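Local structure of glutathione peroxidase-like protein (Trypanosoma brucei, 3DWV) at residues Thr151-Asp156 with Val162-Pro167. The protein probably reduces hydroperoxides as a tryparedoxin-dependent peroxidase of the glutathione peroxidase family, which has a thioredoxin-like fold. The protein carries 1 engineered substitution. Numbering follows the deposited sequence.
Sequences TSFLID and VERFSP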
loop_
_atom_site.group_PDB
_atom_site.type_symbol
_atom_site.label_atom_id
_atom_site.label_comp_id
_atom_site.label_asym_id
_atom_site.label_seq_id
_atom_site.Cartn_x
_atom_site.Cartn_y
_atom_site.Cartn_z
ATOM N N THR A 151 -3.346 -2.001 4.926
ATOM C CA THR A 151 -3.924 -2.788 3.826
ATOM C C THR A 151 -2.908 -2.821 2.694
ATOM O O THR A 151 -2.119 -1.871 2.541
ATOM C CB THR A 151 -5.245 -2.191 3.339
ATOM O OG1 THR A 151 -6.195 -2.399 4.386
ATOM C CG2 THR A 151 -5.824 -2.851 2.082
ATOM N N SER A 152 -2.868 -3.935 1.923
ATOM C CA SER A 152 -1.944 -3.977 0.782
ATOM C C SER A 152 -2.615 -4.555 -0.459
ATOM O O SER A 152 -3.636 -5.259 -0.377
ATOM C CB SER A 152 -0.679 -4.788 1.080
ATOM O OG SER A 152 -0.934 -6.118 1.480
ATOM N N PHE A 153 -1.949 -4.210 -1.579
ATOM C CA PHE A 153 -2.275 -4.785 -2.852
ATOM C C PHE A 153 -1.039 -5.491 -3.406
ATOM O O PHE A 153 0.036 -4.904 -3.476
ATOM C CB PHE A 153 -2.737 -3.752 -3.880
ATOM C CG PHE A 153 -4.028 -3.051 -3.426
ATOM C CD1 PHE A 153 -3.976 -1.950 -2.562
ATOM C CD2 PHE A 153 -5.242 -3.559 -3.904
ATOM C CE1 PHE A 153 -5.185 -1.372 -2.208
ATOM C CE2 PHE A 153 -6.437 -2.977 -3.509
ATOM C CZ PHE A 153 -6.387 -1.904 -2.635
ATOM N N LEU A 154 -1.221 -6.755 -3.789
ATOM C CA LEU A 154 -0.186 -7.482 -4.520
ATOM C C LEU A 154 -0.317 -7.225 -6.029
ATOM O O LEU A 154 -1.406 -7.380 -6.596
ATOM C CB LEU A 154 -0.290 -8.963 -4.247
ATOM C CG LEU A 154 0.806 -9.856 -4.798
ATOM C CD1 LEU A 154 2.204 -9.573 -4.272
ATOM C CD2 LEU A 154 0.448 -11.308 -4.443
ATOM N N ILE A 155 0.786 -6.799 -6.615
ATOM C CA ILE A 155 0.860 -6.388 -8.009
ATOM C C ILE A 155 1.688 -7.417 -8.798
ATOM O O ILE A 155 2.783 -7.817 -8.314
ATOM C CB ILE A 155 1.552 -5.022 -8.080
ATOM C CG1 ILE A 155 0.976 -3.993 -7.082
ATOM C CG2 ILE A 155 1.552 -4.540 -9.524
ATOM C CD1 ILE A 155 -0.518 -3.755 -7.189
ATOM N N ASP A 156 1.240 -7.860 -9.960
ATOM C CA ASP A 156 2.019 -8.869 -10.714
ATOM C C ASP A 156 3.140 -8.237 -11.530
ATOM O O ASP A 156 3.375 -7.028 -11.454
ATOM C CB ASP A 156 1.066 -9.762 -11.503
ATOM C CG ASP A 156 0.423 -9.137 -12.715
ATOM O OD1 ASP A 156 0.845 -8.034 -13.114
ATOM O OD2 ASP A 156 -0.533 -9.701 -13.334
ATOM N N VAL A 162 -3.539 -7.999 -8.220
ATOM C CA VAL A 162 -4.102 -9.349 -8.279
ATOM C C VAL A 162 -4.630 -9.825 -6.939
ATOM O O VAL A 162 -5.399 -10.795 -6.902
ATOM C CB VAL A 162 -3.047 -10.320 -8.833
ATOM C CG1 VAL A 162 -2.858 -9.994 -10.319
ATOM C CG2 VAL A 162 -1.718 -10.267 -8.104
ATOM N N GLU A 163 -4.268 -9.211 -5.829
ATOM C CA GLU A 163 -4.849 -9.536 -4.523
ATOM C C GLU A 163 -4.887 -8.279 -3.652
ATOM O O GLU A 163 -4.005 -7.402 -3.775
ATOM C CB GLU A 163 -4.075 -10.618 -3.757
ATOM C CG GLU A 163 -3.672 -11.850 -4.532
ATOM C CD GLU A 163 -4.761 -12.867 -4.797
ATOM O OE1 GLU A 163 -5.818 -12.830 -4.118
ATOM O OE2 GLU A 163 -4.534 -13.720 -5.702
ATOM N N ARG A 164 -5.867 -8.216 -2.765
ATOM C CA ARG A 164 -5.959 -7.208 -1.711
ATOM C C ARG A 164 -5.815 -7.985 -0.387
ATOM O O ARG A 164 -6.573 -8.959 -0.206
ATOM C CB ARG A 164 -7.274 -6.417 -1.649
ATOM C CG ARG A 164 -7.310 -5.302 -0.621
ATOM C CD ARG A 164 -8.662 -4.782 -0.180
ATOM N NE ARG A 164 -9.233 -3.933 -1.196
ATOM C CZ ARG A 164 -9.945 -2.821 -0.996
ATOM N NH1 ARG A 164 -10.229 -2.357 0.209
ATOM N NH2 ARG A 164 -10.369 -2.178 -2.065
ATOM N N PHE A 165 -4.915 -7.555 0.478
ATOM C CA PHE A 165 -4.771 -8.188 1.793
ATOM C C PHE A 165 -5.142 -7.246 2.929
ATOM O O PHE A 165 -4.732 -6.080 2.901
ATOM C CB PHE A 165 -3.335 -8.667 2.028
ATOM C CG PHE A 165 -2.950 -9.800 1.066
ATOM C CD1 PHE A 165 -3.323 -11.104 1.309
ATOM C CD2 PHE A 165 -2.191 -9.524 -0.064
ATOM C CE1 PHE A 165 -2.971 -12.133 0.440
ATOM C CE2 PHE A 165 -1.843 -10.550 -0.939
ATOM C CZ PHE A 165 -2.215 -11.865 -0.703
ATOM N N SER A 166 -5.859 -7.727 3.948
ATOM C CA SER A 166 -5.970 -6.971 5.189
ATOM C C SER A 166 -4.646 -6.915 5.927
ATOM O O SER A 166 -3.709 -7.688 5.667
ATOM C CB SER A 166 -7.041 -7.679 6.030
ATOM O OG SER A 166 -6.535 -8.924 6.479
ATOM N N PRO A 167 -4.487 -5.994 6.856
ATOM C CA PRO A 167 -3.225 -5.841 7.588
ATOM C C PRO A 167 -2.816 -7.020 8.443
ATOM O O PRO A 167 -1.628 -7.183 8.751
ATOM C CB PRO A 167 -3.497 -4.662 8.545
ATOM C CG PRO A 167 -4.981 -4.617 8.625
ATOM C CD PRO A 167 -5.443 -4.920 7.225
HETATM O O HOH W 1 -9.236 -2.426 3.510
HETATM O O HOH W 2 -1.644 -6.184 4.195
#
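With CG trans to its backbone N (chi1 -175°), R164 runs out beside F153, whose own chi1 of -62° swings the phenyl ring back toward the neighbouring strand. The two side chains lie alongside and point the same way: R164 CG makes an off-centre CH-pi contact, 4.3 Å from the centroid of the F153 ring, and F153 CZ sits over one face of the guanidinium, the two planes 68° apart. The guanidinium hydrogen-bonds through its three nitrogens to the carbonyls of K137, K144 and A145, which fixes its rotation. On the other face of the sheet, L154 CB meets the F165 ring edge-on and in plane, 4.0 Å from CE2, while in one of its two conformers S152 OG lies 3.5 Å from F165 CB. S152 and F165 form a hydrogen-bonded antiparallel pair: S152 N donates to F165 O at 3.0 Å, and F165 N to S152 O at 2.8 Å. Further along, L154 N donates to E163 O, and L154 O takes V162 N almost straight (2.8 Å) and E163 N weakly (3.5 Å), a classic beta bulge. This hairpin forms one edge of the thioredoxin-like sheet: strand 161-165 is outermost within the chain, strand 152-155 bonds onward to strand 49-54, F153 packs on helix 128-136, and L154, E163 and F165 touch K177 of helix 171-181 on the opposite face.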